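Local coordinates for protein 2-oxoadipate dioxygenase/decarboxylase (Pseudomonas putida, PDB 6W1G) that catalyses the iron(II)-dependent decarboxylation and hydroxylation of 2-oxoadipate to D-2-hydroxyglutarate, using dioxygen, in a D-lysine catabolic pathway, at residues A[356-361]-A[446-451]; A[392-397]-A[442-447]; A[72-77]-A[213-218]; A[105-110]-A[208-213]. One frame throughout, in Å; residues are numbered along the deposited sequence.

From the N terminus, contact 3 opens on strand 69-75 and closes at helix 211-217. Within that loop, contact 4 runs from the start of strand 108-114 to residues 208-213, and is thus nested in it; the two share Ile213 and pack against each other where Arg74 meets Leu212. Both fasten helix 211-217 to one mixed sheet. On the opposite side of the chain's centre, and later in sequence, contact 1 joins strand 359-363 to the C-terminal helix 440-458. Contact 2 starts inside this second loop, at the end of the neighbouring strand 389-393, and lands on the same helix, sharing Gln446 and Ser447 with contact 1.

Contact 1 of 4, residues A[356-361]-A[446-451]; sequences LAYFRY and QSERRS
Two backbone N-H groups of the strand, those of Phe359 and Tyr361, point at polar side chains one helical turn apart. Tyr361 N gives a nearly straight bond to Ser451 OG at 3.0 Å. The same OG donates to Glu448 O at 2.8 Å, within the helix; its chi1 of 78°, between backbone N and carbonyl carbon, lets it serve both. Phe359 N meets Glu448 OE2 at 3.0 Å, on the anti side of the carboxylate and 34° out of its plane. OE2 also takes a water bound to Tyr361 OH, a hydroxyl that is hydrogen-bonded to Arg352 as well.

Further out, Glu448 OE1 lies at the edge of the Tyr358 ring, 3.8 Å from CD1. The Glu448 side chain has two conformers, so its bond, water and ring contact hold for one of them and are less certain than the Ser451 bond. Ser451 OG sits in the plane of the Tyr361 ring, at its edge. Phe359 O is buried without a hydrogen-bond partner; Glu448 CA approaches it in a CA-H...O contact of 3.4 Å. Strand and helix axes run nearly parallel, 14° apart.

Arg360 pairs its backbone with Glu392 of strand 389-393, and Tyr358 with Leu394 just beyond it; on the other edge of strand 359-363, side-chain oxygens of helix 440-458 serve as the acceptors.

Contact 2 of 4, residues A[392-397]-A[442-447]; sequences EALVYE and ALYAQS
Tyr444 reaches out from the helix and lies against Leu394 first, then against the chain that follows it. Its CB is 3.7 Å from Leu394 CD2, and that methyl comes still nearer to the ring at CD1, 3.5 Å away. Leu394 puts CD2 there by holding CG anti to its backbone N (chi1 180°); the methyl also rests on Ser447 CB at 3.8 Å. Farther along the ring, CE1 has Val395 O and Glu397 CG as neighbours, while on the other rim CE2 packs against Tyr396 CD1 at 3.9 Å. The rings of Tyr396 and Tyr444 meet rim to rim, neither lying over the other, with their planes at 41°. At the tip, OH accepts the backbone N-H of Glu397 at 2.8 Å, an almost straight bond of 164° that comes in near the ring plane. Tyr396 CD1 sits 3.2 Å from the same oxygen, and Asp398 OD2 adds a weak hydrogen bond.

The polar ends on the loop side turn elsewhere: the Glu397 carboxylate forms salt bridges with Arg127 and Arg64, and Tyr396 OH bonds to Phe399 O. The segment lies near the metal site, the Tyr396 side chain being about 11 Å from the bound nickel, and its chain runs on toward Val402 of the 2-oxoadipate site. This is helix-to-strand-exit packing: a tyrosine of the C-terminal helix 440-458 packs along the chain leaving strand 389-393, extended through Tyr396, and bonds its backbone at Glu397.

Contact 3 of 4, residues A[72-77]-A[213-218]; sequences AIRVGT and IADVVA
Asp215 OD2 takes the guanidinium of Arg74 at a single nitrogen, NH1, 2.8 Å away in a bent salt bridge with an angle of 137° at the hydrogen. The two flat groups stand almost perpendicular, at 88°, and NH1 comes to OD2 from above the carboxylate plane, not in the side-by-side, two-bond way. The other carboxylate oxygen, OD1, is held by His223 NE2, which should limit how the Asp215 carboxylate can turn.

Nearer the Arg74 backbone the contact is apolar. Val216 CG2 packs against Arg74 CB at 3.6 Å, on the stem of an arginine chain extended from CG to NE. The other methyl, CG1, lies over the glycine that follows the strand, 3.9 Å from Gly76 CA, and the backbones are nearest each other here. The axes of helix 213-217 and strand 72-75 cross at -78°. The CB atoms of Asp215 and Val216 both point toward the strand segment.

Arg74 binds 2-oxoadipate and is thought to matter for substrate specificity; its side chain is about 7 Å from that of the metal ligand His226. Asp215, bonded to NH1 and itself tied to His223, is a second-shell residue consistent with setting the guanidinium's position for the substrate.

Contact 4 of 4, residues A[105-110]-A[208-213]; sequences GVPVHS and DQHRLI
Pro107 lays its CD over one face of the His210 imidazole, a CH-pi contact 3.7 Å from the ring centroid and only 10° off the normal. Beside it, Val106 CG1 touches both helix-side groups, 4.0 Å from His210 CE1 and 3.9 Å from Leu212 CD1. Val108 CG1 meets both methyls of Leu212, 3.5 Å from each, the CD2 pair being tighter than usual. Leu212 fits there with its CG anti to the backbone N and a chi2 of 149°, well off a staggered value. At the margin, Ile213 CG1 closes loosely on Pro107 CG.

The segment 105-110 enters the mixed sheet: residues 105-107 end the connection from strand 94-100, and strand 108-114 then pairs antiparallel with it and with strand 127-133. Helix 211-217 packs against this mixed sheet, in a protein whose family is assigned to the glyoxalase (VOC-like) clan.

What positions these groups lies one step back. Pro107 is the centre of an inverse gamma turn, closed by Val108 N to Val106 O at 2.8 Å, and the proline ring points toward the helix from this turn. His210 stands in the break between helices 200-209 and 211-217 and is the N-cap of the second: ND1 accepts Leu212 N at 3.3 Å, with the donor close to the imidazole plane, so the ring is held edge-on to the helix start while its face takes the proline. Behind, Leu133 of strand 127-133 supports Leu212 and Ile213, and Leu212 CD1 packs 3.6 Å from NE of the substrate-binding Arg74.

Contact 1 of 4, residues A[356-361]-A[446-451]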
loop_
_atom_site.group_PDB
_atom_site.type_symbol
_atom_site.label_atom_id
_atom_site.label_comp_id
_atom_site.label_asym_id
_atom_site.label_seq_id
_atom_site.Cartn_x
_atom_site.Cartn_y
_atom_site.Cartn_z
ATOM N N LEU A 356 21.705 -2.799 -0.796
ATOM C CA LEU A 356 20.534 -3.278 -1.514
ATOM C C LEU A 356 19.217 -2.836 -0.909
ATOM O O LEU A 356 18.187 -2.810 -1.594
ATOM C CB LEU A 356 20.555 -4.811 -1.587
ATOM C CG LEU A 356 21.770 -5.351 -2.343
ATOM C CD1 LEU A 356 21.829 -6.822 -2.198
ATOM C CD2 LEU A 356 21.740 -4.965 -3.786
ATOM N N ALA A 357 19.199 -2.515 0.372
ATOM C CA ALA A 357 18.002 -2.174 1.102
ATOM C C ALA A 357 18.284 -0.986 1.997
ATOM O O ALA A 357 19.436 -0.698 2.313
ATOM C CB ALA A 357 17.479 -3.309 1.945
ATOM N N TYR A 358 17.226 -0.293 2.401
ATOM C CA TYR A 358 17.327 0.784 3.386
ATOM C C TYR A 358 17.148 0.207 4.783
ATOM O O TYR A 358 16.422 -0.765 4.984
ATOM C CB TYR A 358 16.242 1.848 3.130
ATOM C CG TYR A 358 16.454 2.594 1.861
ATOM C CD1 TYR A 358 17.417 3.575 1.758
ATOM C CD2 TYR A 358 15.664 2.325 0.739
ATOM C CE1 TYR A 358 17.598 4.265 0.578
ATOM C CE2 TYR A 358 15.814 3.012 -0.437
ATOM C CZ TYR A 358 16.810 3.987 -0.525
ATOM O OH TYR A 358 17.016 4.650 -1.705
ATOM N N PHE A 359 17.812 0.858 5.741
ATOM C CA PHE A 359 17.862 0.416 7.136
ATOM C C PHE A 359 17.547 1.539 8.077
ATOM O O PHE A 359 17.736 2.706 7.777
ATOM C CB PHE A 359 19.249 -0.177 7.447
ATOM C CG PHE A 359 19.482 -1.488 6.751
ATOM C CD1 PHE A 359 19.932 -1.567 5.430
ATOM C CD2 PHE A 359 19.123 -2.671 7.398
ATOM C CE1 PHE A 359 20.003 -2.806 4.793
ATOM C CE2 PHE A 359 19.228 -3.899 6.762
ATOM C CZ PHE A 359 19.639 -3.968 5.477
ATOM N N ARG A 360 17.120 1.178 9.271
ATOM C CA ARG A 360 17.159 2.089 10.421
ATOM C C ARG A 360 18.095 1.527 11.470
ATOM O O ARG A 360 18.181 0.320 11.683
ATOM C CB ARG A 360 15.743 2.287 11.013
ATOM C CG ARG A 360 14.805 2.974 10.061
ATOM C CD ARG A 360 13.364 3.045 10.660
ATOM N NE ARG A 360 13.300 4.045 11.701
ATOM C CZ ARG A 360 12.485 3.994 12.733
ATOM N NH1 ARG A 360 11.615 3.024 12.874
ATOM N NH2 ARG A 360 12.551 4.958 13.645
ATOM N N TYR A 361 18.774 2.445 12.115
ATOM C CA TYR A 361 19.805 2.191 13.091
ATOM C C TYR A 361 19.348 2.709 14.439
ATOM O O TYR A 361 18.775 3.794 14.513
ATOM C CB TYR A 361 21.094 2.907 12.674
ATOM C CG TYR A 361 21.656 2.352 11.380
ATOM C CD1 TYR A 361 21.193 2.799 10.129
ATOM C CD2 TYR A 361 22.601 1.369 11.379
ATOM C CE1 TYR A 361 21.685 2.317 8.952
ATOM C CE2 TYR A 361 23.103 0.840 10.203
ATOM C CZ TYR A 361 22.630 1.302 8.992
ATOM O OH TYR A 361 23.143 0.783 7.860
ATOM N N GLN A 446 15.790 9.360 3.448
ATOM C CA GLN A 446 15.637 10.317 4.542
ATOM C C GLN A 446 15.345 9.642 5.867
ATOM O O GLN A 446 15.878 10.029 6.912
ATOM C CB GLN A 446 14.554 11.363 4.236
ATOM C CG GLN A 446 14.926 12.307 3.147
ATOM C CD GLN A 446 13.865 13.336 2.856
ATOM O OE1 GLN A 446 12.699 13.024 2.757
ATOM N NE2 GLN A 446 14.273 14.570 2.743
ATOM N N SER A 447 14.507 8.623 5.872
ATOM C CA SER A 447 14.233 7.848 7.087
ATOM C C SER A 447 15.503 7.214 7.637
ATOM O O SER A 447 15.771 7.247 8.861
ATOM C CB SER A 447 13.262 6.683 6.821
ATOM O OG SER A 447 11.920 7.026 6.571
ATOM N N GLU A 448 16.293 6.594 6.746
ATOM C CA GLU A 448 17.549 5.997 7.178
ATOM C C GLU A 448 18.462 7.053 7.793
ATOM O O GLU A 448 19.027 6.852 8.889
ATOM C CB GLU A 448 18.181 5.332 5.951
ATOM C CG GLU A 448 19.507 4.676 6.169
ATOM C CD GLU A 448 19.984 3.981 4.900
ATOM O OE1 GLU A 448 20.320 4.679 3.946
ATOM O OE2 GLU A 448 19.961 2.735 4.823
ATOM N N ARG A 449 18.600 8.198 7.136
ATOM C CA ARG A 449 19.463 9.250 7.637
ATOM C C ARG A 449 18.998 9.766 8.986
ATOM O O ARG A 449 19.827 10.009 9.877
ATOM C CB ARG A 449 19.523 10.374 6.609
ATOM C CG ARG A 449 20.372 11.545 6.999
ATOM C CD ARG A 449 20.931 12.313 5.764
ATOM N NE ARG A 449 20.004 12.492 4.674
ATOM C CZ ARG A 449 19.608 13.665 4.181
ATOM N NH1 ARG A 449 20.049 14.821 4.677
ATOM N NH2 ARG A 449 18.756 13.664 3.182
ATOM N N ARG A 450 17.693 9.994 9.149
ATOM C CA ARG A 450 17.208 10.472 10.443
ATOM C C ARG A 450 17.543 9.469 11.530
ATOM O O ARG A 450 17.876 9.850 12.653
ATOM C CB ARG A 450 15.703 10.702 10.388
ATOM C CG ARG A 450 15.339 11.994 9.617
ATOM C CD ARG A 450 13.869 12.398 9.867
ATOM N NE ARG A 450 13.019 11.417 9.213
ATOM C CZ ARG A 450 12.525 11.509 7.957
ATOM N NH1 ARG A 450 12.701 12.568 7.209
ATOM N NH2 ARG A 450 11.869 10.532 7.470
ATOM N N SER A 451 17.461 8.155 11.234
ATOM C CA SER A 451 17.765 7.189 12.281
ATOM C C SER A 451 19.228 7.279 12.689
ATOM O O SER A 451 19.554 7.172 13.886
ATOM C CB SER A 451 17.403 5.747 11.868
ATOM O OG SER A 451 18.335 5.148 10.990
HETATM O O HOH W 1 14.161 6.763 11.076
HETATM O O HOH W 2 17.846 5.887 15.822
HETATM O O HOH W 3 22.376 1.487 5.497
#

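Contact 2 of 4, residues A[392-397]-A[442-447]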
loop_
_atom_site.group_PDB
_atom_site.type_symbol
_atom_site.label_atom_id
_atom_site.label_comp_id
_atom_site.label_asym_id
_atom_site.label_seq_id
_atom_site.Cartn_x
_atom_site.Cartn_y
_atom_site.Cartn_z
ATOM N N GLU A 392 17.874 -2.701 11.641
ATOM C CA GLU A 392 16.826 -3.507 11.029
ATOM C C GLU A 392 16.462 -2.878 9.706
ATOM O O GLU A 392 16.606 -1.664 9.536
ATOM C CB GLU A 392 15.566 -3.615 11.883
ATOM C CG GLU A 392 15.701 -4.350 13.233
ATOM C CD GLU A 392 15.978 -5.854 13.132
ATOM O OE1 GLU A 392 15.840 -6.449 12.044
ATOM O OE2 GLU A 392 16.296 -6.431 14.207
ATOM N N ALA A 393 15.948 -3.679 8.779
ATOM C CA ALA A 393 15.497 -3.094 7.534
ATOM C C ALA A 393 14.340 -2.129 7.760
ATOM O O ALA A 393 13.501 -2.309 8.642
ATOM C CB ALA A 393 15.073 -4.180 6.555
ATOM N N LEU A 394 14.305 -1.105 6.917
ATOM C CA LEU A 394 13.208 -0.152 6.859
ATOM C C LEU A 394 12.060 -0.759 6.083
ATOM O O LEU A 394 12.259 -1.137 4.930
ATOM C CB LEU A 394 13.706 1.100 6.160
ATOM C CG LEU A 394 12.672 2.220 6.005
ATOM C CD1 LEU A 394 12.166 2.726 7.305
ATOM C CD2 LEU A 394 13.277 3.331 5.138
ATOM N N VAL A 395 10.873 -0.813 6.679
ATOM C CA VAL A 395 9.729 -1.462 6.035
ATOM C C VAL A 395 9.281 -0.698 4.808
ATOM O O VAL A 395 9.187 0.534 4.802
ATOM C CB VAL A 395 8.611 -1.709 7.051
ATOM C CG1 VAL A 395 8.070 -0.391 7.683
ATOM C CG2 VAL A 395 7.461 -2.530 6.437
ATOM N N TYR A 396 8.925 -1.460 3.784
ATOM C CA TYR A 396 8.403 -0.925 2.529
ATOM C C TYR A 396 6.969 -0.491 2.711
ATOM O O TYR A 396 6.131 -1.269 3.191
ATOM C CB TYR A 396 8.502 -2.047 1.501
ATOM C CG TYR A 396 8.191 -1.602 0.075
ATOM C CD1 TYR A 396 8.946 -0.602 -0.517
ATOM C CD2 TYR A 396 7.193 -2.196 -0.669
ATOM C CE1 TYR A 396 8.729 -0.201 -1.838
ATOM C CE2 TYR A 396 6.968 -1.829 -1.984
ATOM C CZ TYR A 396 7.741 -0.800 -2.551
ATOM O OH TYR A 396 7.596 -0.368 -3.846
ATOM N N GLU A 397 6.676 0.737 2.299
ATOM C CA GLU A 397 5.381 1.370 2.454
ATOM C C GLU A 397 4.596 1.476 1.169
ATOM O O GLU A 397 3.429 1.918 1.203
ATOM C CB GLU A 397 5.565 2.824 2.990
ATOM C CG GLU A 397 6.335 2.885 4.268
ATOM C CD GLU A 397 5.610 2.405 5.519
ATOM O OE1 GLU A 397 4.430 1.976 5.440
ATOM O OE2 GLU A 397 6.259 2.423 6.611
ATOM N N ALA A 442 13.698 8.505 -2.250
ATOM C CA ALA A 442 14.217 9.652 -1.515
ATOM C C ALA A 442 13.662 9.695 -0.100
ATOM O O ALA A 442 14.402 9.998 0.855
ATOM C CB ALA A 442 13.904 10.948 -2.268
ATOM N N LEU A 443 12.381 9.347 0.059
ATOM C CA LEU A 443 11.773 9.334 1.384
ATOM C C LEU A 443 12.421 8.252 2.257
ATOM O O LEU A 443 12.663 8.468 3.451
ATOM C CB LEU A 443 10.269 9.076 1.256
ATOM C CG LEU A 443 9.467 10.202 0.617
ATOM C CD1 LEU A 443 8.036 9.737 0.423
ATOM C CD2 LEU A 443 9.542 11.427 1.450
ATOM N N TYR A 444 12.702 7.075 1.694
ATOM C CA TYR A 444 13.348 6.025 2.465
ATOM C C TYR A 444 14.759 6.430 2.871
ATOM O O TYR A 444 15.190 6.189 4.003
ATOM C CB TYR A 444 13.385 4.714 1.687
ATOM C CG TYR A 444 12.040 4.082 1.426
ATOM C CD1 TYR A 444 11.087 3.977 2.420
ATOM C CD2 TYR A 444 11.747 3.570 0.185
ATOM C CE1 TYR A 444 9.841 3.410 2.166
ATOM C CE2 TYR A 444 10.494 2.980 -0.053
ATOM C CZ TYR A 444 9.562 2.931 0.937
ATOM O OH TYR A 444 8.328 2.323 0.755
ATOM N N ALA A 445 15.497 7.052 1.954
ATOM C CA ALA A 445 16.834 7.523 2.282
ATOM C C ALA A 445 16.792 8.506 3.435
ATOM O O ALA A 445 17.683 8.493 4.303
ATOM C CB ALA A 445 17.519 8.127 1.055
ATOM N N GLN A 446 15.790 9.360 3.448
ATOM C CA GLN A 446 15.637 10.317 4.542
ATOM C C GLN A 446 15.345 9.642 5.867
ATOM O O GLN A 446 15.878 10.029 6.912
ATOM C CB GLN A 446 14.554 11.363 4.236
ATOM C CG GLN A 446 14.926 12.307 3.147
ATOM C CD GLN A 446 13.865 13.336 2.856
ATOM O OE1 GLN A 446 12.699 13.024 2.757
ATOM N NE2 GLN A 446 14.273 14.570 2.743
ATOM N N SER A 447 14.507 8.623 5.872
ATOM C CA SER A 447 14.233 7.848 7.087
ATOM C C SER A 447 15.503 7.214 7.637
ATOM O O SER A 447 15.771 7.247 8.861
ATOM C CB SER A 447 13.262 6.683 6.821
ATOM O OG SER A 447 11.920 7.026 6.571
#

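Contact 3 of 4, residues A[72-77]-A[213-218]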
loop_
_atom_site.group_PDB
_atom_site.type_symbol
_atom_site.label_atom_id
_atom_site.label_comp_id
_atom_site.label_asym_id
_atom_site.label_seq_id
_atom_site.Cartn_x
_atom_site.Cartn_y
_atom_site.Cartn_z
ATOM N N ALA A 72 -7.650 0.321 -1.798
ATOM C CA ALA A 72 -7.466 0.577 -3.213
ATOM C C ALA A 72 -8.797 1.053 -3.778
ATOM O O ALA A 72 -9.841 0.447 -3.497
ATOM C CB ALA A 72 -7.049 -0.711 -3.935
ATOM N N ILE A 73 -8.743 2.130 -4.557
ATOM C CA ILE A 73 -9.886 2.748 -5.188
ATOM C C ILE A 73 -9.504 3.174 -6.594
ATOM O O ILE A 73 -8.324 3.293 -6.952
ATOM C CB ILE A 73 -10.357 3.991 -4.410
ATOM C CG1 ILE A 73 -9.264 5.075 -4.329
ATOM C CG2 ILE A 73 -10.851 3.568 -3.061
ATOM C CD1 ILE A 73 -9.696 6.420 -3.762
ATOM N N ARG A 74 -10.535 3.486 -7.371
ATOM C CA ARG A 74 -10.403 3.966 -8.747
ATOM C C ARG A 74 -11.299 5.169 -8.925
ATOM O O ARG A 74 -12.456 5.127 -8.513
ATOM C CB ARG A 74 -10.864 2.876 -9.711
ATOM C CG ARG A 74 -10.089 1.585 -9.533
ATOM C CD ARG A 74 -10.858 0.400 -10.103
ATOM N NE ARG A 74 -10.047 -0.801 -10.137
ATOM C CZ ARG A 74 -10.518 -2.005 -10.415
ATOM N NH1 ARG A 74 -11.808 -2.158 -10.680
ATOM N NH2 ARG A 74 -9.705 -3.042 -10.421
ATOM N N VAL A 75 -10.769 6.229 -9.530
ATOM C CA VAL A 75 -11.546 7.410 -9.857
ATOM C C VAL A 75 -11.547 7.577 -11.370
ATOM O O VAL A 75 -10.757 6.957 -12.100
ATOM C CB VAL A 75 -11.052 8.685 -9.138
ATOM C CG1 VAL A 75 -11.241 8.545 -7.673
ATOM C CG2 VAL A 75 -9.605 8.998 -9.485
ATOM N N GLY A 76 -12.452 8.422 -11.857
ATOM C CA GLY A 76 -12.709 8.505 -13.268
ATOM C C GLY A 76 -12.295 9.773 -13.966
ATOM O O GLY A 76 -12.290 9.797 -15.192
ATOM N N THR A 77 -12.019 10.846 -13.233
ATOM C CA THR A 77 -11.709 12.119 -13.860
ATOM C C THR A 77 -10.568 12.804 -13.128
ATOM O O THR A 77 -10.295 12.538 -11.947
ATOM C CB THR A 77 -12.899 13.108 -13.850
ATOM O OG1 THR A 77 -13.066 13.603 -12.515
ATOM C CG2 THR A 77 -14.172 12.488 -14.388
ATOM N N ILE A 213 -13.489 -0.567 -16.712
ATOM C CA ILE A 213 -14.267 0.577 -17.168
ATOM C C ILE A 213 -15.667 0.545 -16.574
ATOM O O ILE A 213 -16.186 1.573 -16.139
ATOM C CB ILE A 213 -14.264 0.626 -18.707
ATOM C CG1 ILE A 213 -12.830 0.873 -19.204
ATOM C CG2 ILE A 213 -15.217 1.671 -19.230
ATOM C CD1 ILE A 213 -12.653 0.670 -20.692
ATOM N N ALA A 214 -16.306 -0.634 -16.546
ATOM C CA ALA A 214 -17.620 -0.726 -15.925
ATOM C C ALA A 214 -17.555 -0.460 -14.418
ATOM O O ALA A 214 -18.413 0.241 -13.867
ATOM C CB ALA A 214 -18.249 -2.086 -16.198
ATOM N N ASP A 215 -16.563 -1.025 -13.734
ATOM C CA ASP A 215 -16.447 -0.832 -12.298
ATOM C C ASP A 215 -16.387 0.653 -11.929
ATOM O O ASP A 215 -16.926 1.053 -10.892
ATOM C CB ASP A 215 -15.235 -1.597 -11.753
ATOM C CG ASP A 215 -15.104 -1.487 -10.247
ATOM O OD1 ASP A 215 -15.972 -2.036 -9.534
ATOM O OD2 ASP A 215 -14.150 -0.836 -9.779
ATOM N N VAL A 216 -15.734 1.468 -12.762
ATOM C CA VAL A 216 -15.625 2.904 -12.512
ATOM C C VAL A 216 -16.871 3.637 -12.990
ATOM O O VAL A 216 -17.504 4.397 -12.256
ATOM C CB VAL A 216 -14.350 3.458 -13.183
ATOM C CG1 VAL A 216 -14.288 4.983 -13.068
ATOM C CG2 VAL A 216 -13.112 2.836 -12.545
ATOM N N VAL A 217 -17.250 3.428 -14.244
ATOM C CA VAL A 217 -18.261 4.282 -14.841
ATOM C C VAL A 217 -19.658 3.931 -14.348
ATOM O O VAL A 217 -20.518 4.813 -14.212
ATOM C CB VAL A 217 -18.184 4.172 -16.377
ATOM C CG1 VAL A 217 -19.293 4.957 -17.017
ATOM C CG2 VAL A 217 -16.847 4.649 -16.880
ATOM N N ALA A 218 -19.918 2.658 -14.088
ATOM C CA ALA A 218 -21.286 2.236 -13.831
ATOM C C ALA A 218 -21.788 2.523 -12.415
ATOM O O ALA A 218 -22.979 2.381 -12.166
ATOM C CB ALA A 218 -21.471 0.737 -14.098
#

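Contact 4 of 4, residues A[105-110]-A[208-213]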
loop_
_atom_site.group_PDB
_atom_site.type_symbol
_atom_site.label_atom_id
_atom_site.label_comp_id
_atom_site.label_asym_id
_atom_site.label_seq_id
_atom_site.Cartn_x
_atom_site.Cartn_y
_atom_site.Cartn_z
ATOM N N GLY A 105 -1.840 -3.299 -20.633
ATOM C CA GLY A 105 -3.153 -3.339 -21.243
ATOM C C GLY A 105 -4.308 -2.918 -20.358
ATOM O O GLY A 105 -5.458 -2.965 -20.812
ATOM N N VAL A 106 -4.055 -2.535 -19.110
ATOM C CA VAL A 106 -5.099 -2.065 -18.200
ATOM C C VAL A 106 -5.167 -0.543 -18.263
ATOM O O VAL A 106 -4.146 0.132 -18.049
ATOM C CB VAL A 106 -4.833 -2.519 -16.756
ATOM C CG1 VAL A 106 -6.009 -2.150 -15.854
ATOM C CG2 VAL A 106 -4.544 -4.016 -16.702
ATOM N N PRO A 107 -6.334 0.048 -18.536
ATOM C CA PRO A 107 -6.400 1.497 -18.822
ATOM C C PRO A 107 -6.443 2.374 -17.566
ATOM O O PRO A 107 -7.341 3.202 -17.389
ATOM C CB PRO A 107 -7.687 1.598 -19.653
ATOM C CG PRO A 107 -8.563 0.541 -19.074
ATOM C CD PRO A 107 -7.623 -0.619 -18.801
ATOM N N VAL A 108 -5.435 2.218 -16.700
ATOM C CA VAL A 108 -5.305 3.035 -15.506
ATOM C C VAL A 108 -3.841 3.423 -15.283
ATOM O O VAL A 108 -2.912 2.751 -15.738
ATOM C CB VAL A 108 -5.830 2.366 -14.202
ATOM C CG1 VAL A 108 -7.329 2.036 -14.259
ATOM C CG2 VAL A 108 -5.013 1.123 -13.863
ATOM N N HIS A 109 -3.654 4.507 -14.519
ATOM C CA HIS A 109 -2.366 4.808 -13.891
ATOM C C HIS A 109 -2.659 5.342 -12.497
ATOM O O HIS A 109 -3.760 5.853 -12.247
ATOM C CB HIS A 109 -1.445 5.692 -14.737
ATOM C CG HIS A 109 -2.025 6.947 -15.268
ATOM N ND1 HIS A 109 -1.220 7.832 -15.946
ATOM C CD2 HIS A 109 -3.272 7.467 -15.285
ATOM C CE1 HIS A 109 -1.961 8.833 -16.393
ATOM N NE2 HIS A 109 -3.205 8.638 -16.008
ATOM N N SER A 110 -1.675 5.216 -11.597
ATOM C CA SER A 110 -1.985 5.278 -10.179
ATOM C C SER A 110 -0.845 5.856 -9.362
ATOM O O SER A 110 0.323 5.899 -9.772
ATOM C CB SER A 110 -2.240 3.856 -9.646
ATOM O OG SER A 110 -3.083 3.152 -10.515
ATOM N N ASP A 208 -17.632 -5.170 -21.503
ATOM C CA ASP A 208 -16.883 -5.918 -22.506
ATOM C C ASP A 208 -15.671 -5.157 -23.024
ATOM O O ASP A 208 -14.731 -5.787 -23.517
ATOM C CB ASP A 208 -17.764 -6.305 -23.693
ATOM C CG ASP A 208 -18.983 -7.109 -23.286
ATOM O OD1 ASP A 208 -19.920 -7.187 -24.102
ATOM O OD2 ASP A 208 -19.019 -7.641 -22.154
ATOM N N GLN A 209 -15.674 -3.825 -22.923
ATOM C CA GLN A 209 -14.492 -3.047 -23.261
ATOM C C GLN A 209 -13.371 -3.332 -22.272
ATOM O O GLN A 209 -12.235 -3.611 -22.668
ATOM C CB GLN A 209 -14.856 -1.563 -23.281
ATOM C CG GLN A 209 -13.735 -0.646 -23.715
ATOM C CD GLN A 209 -13.469 -0.692 -25.210
ATOM O OE1 GLN A 209 -14.345 -1.037 -26.002
ATOM N NE2 GLN A 209 -12.252 -0.338 -25.599
ATOM N N HIS A 210 -13.675 -3.270 -20.977
ATOM C CA HIS A 210 -12.778 -3.700 -19.918
ATOM C C HIS A 210 -13.596 -3.726 -18.635
ATOM O O HIS A 210 -14.357 -2.792 -18.372
ATOM C CB HIS A 210 -11.592 -2.725 -19.780
ATOM C CG HIS A 210 -10.370 -3.342 -19.184
ATOM N ND1 HIS A 210 -10.244 -3.568 -17.832
ATOM C CD2 HIS A 210 -9.230 -3.799 -19.752
ATOM C CE1 HIS A 210 -9.073 -4.131 -17.588
ATOM N NE2 HIS A 210 -8.446 -4.298 -18.741
ATOM N N ARG A 211 -13.452 -4.800 -17.850
ATOM C CA ARG A 211 -14.202 -4.882 -16.603
ATOM C C ARG A 211 -13.959 -3.656 -15.743
ATOM O O ARG A 211 -14.863 -3.200 -15.036
ATOM C CB ARG A 211 -13.836 -6.148 -15.832
ATOM C CG ARG A 211 -12.370 -6.265 -15.469
ATOM C CD ARG A 211 -11.864 -7.710 -15.606
ATOM N NE ARG A 211 -12.533 -8.640 -14.698
ATOM C CZ ARG A 211 -11.934 -9.332 -13.727
ATOM N NH1 ARG A 211 -12.653 -10.148 -12.964
ATOM N NH2 ARG A 211 -10.629 -9.226 -13.519
ATOM N N LEU A 212 -12.751 -3.095 -15.798
ATOM C CA LEU A 212 -12.432 -1.931 -14.983
ATOM C C LEU A 212 -13.211 -0.697 -15.421
ATOM O O LEU A 212 -13.591 0.129 -14.587
ATOM C CB LEU A 212 -10.932 -1.672 -15.046
ATOM C CG LEU A 212 -10.406 -0.693 -14.008
ATOM C CD1 LEU A 212 -8.989 -1.027 -13.615
ATOM C CD2 LEU A 212 -10.505 0.721 -14.565
ATOM N N ILE A 213 -13.489 -0.567 -16.712
ATOM C CA ILE A 213 -14.267 0.577 -17.168
ATOM C C ILE A 213 -15.667 0.545 -16.574
ATOM O O ILE A 213 -16.186 1.573 -16.139
ATOM C CB ILE A 213 -14.264 0.626 -18.707
ATOM C CG1 ILE A 213 -12.830 0.873 -19.204
ATOM C CG2 ILE A 213 -15.217 1.671 -19.230
ATOM C CD1 ILE A 213 -12.653 0.670 -20.692
#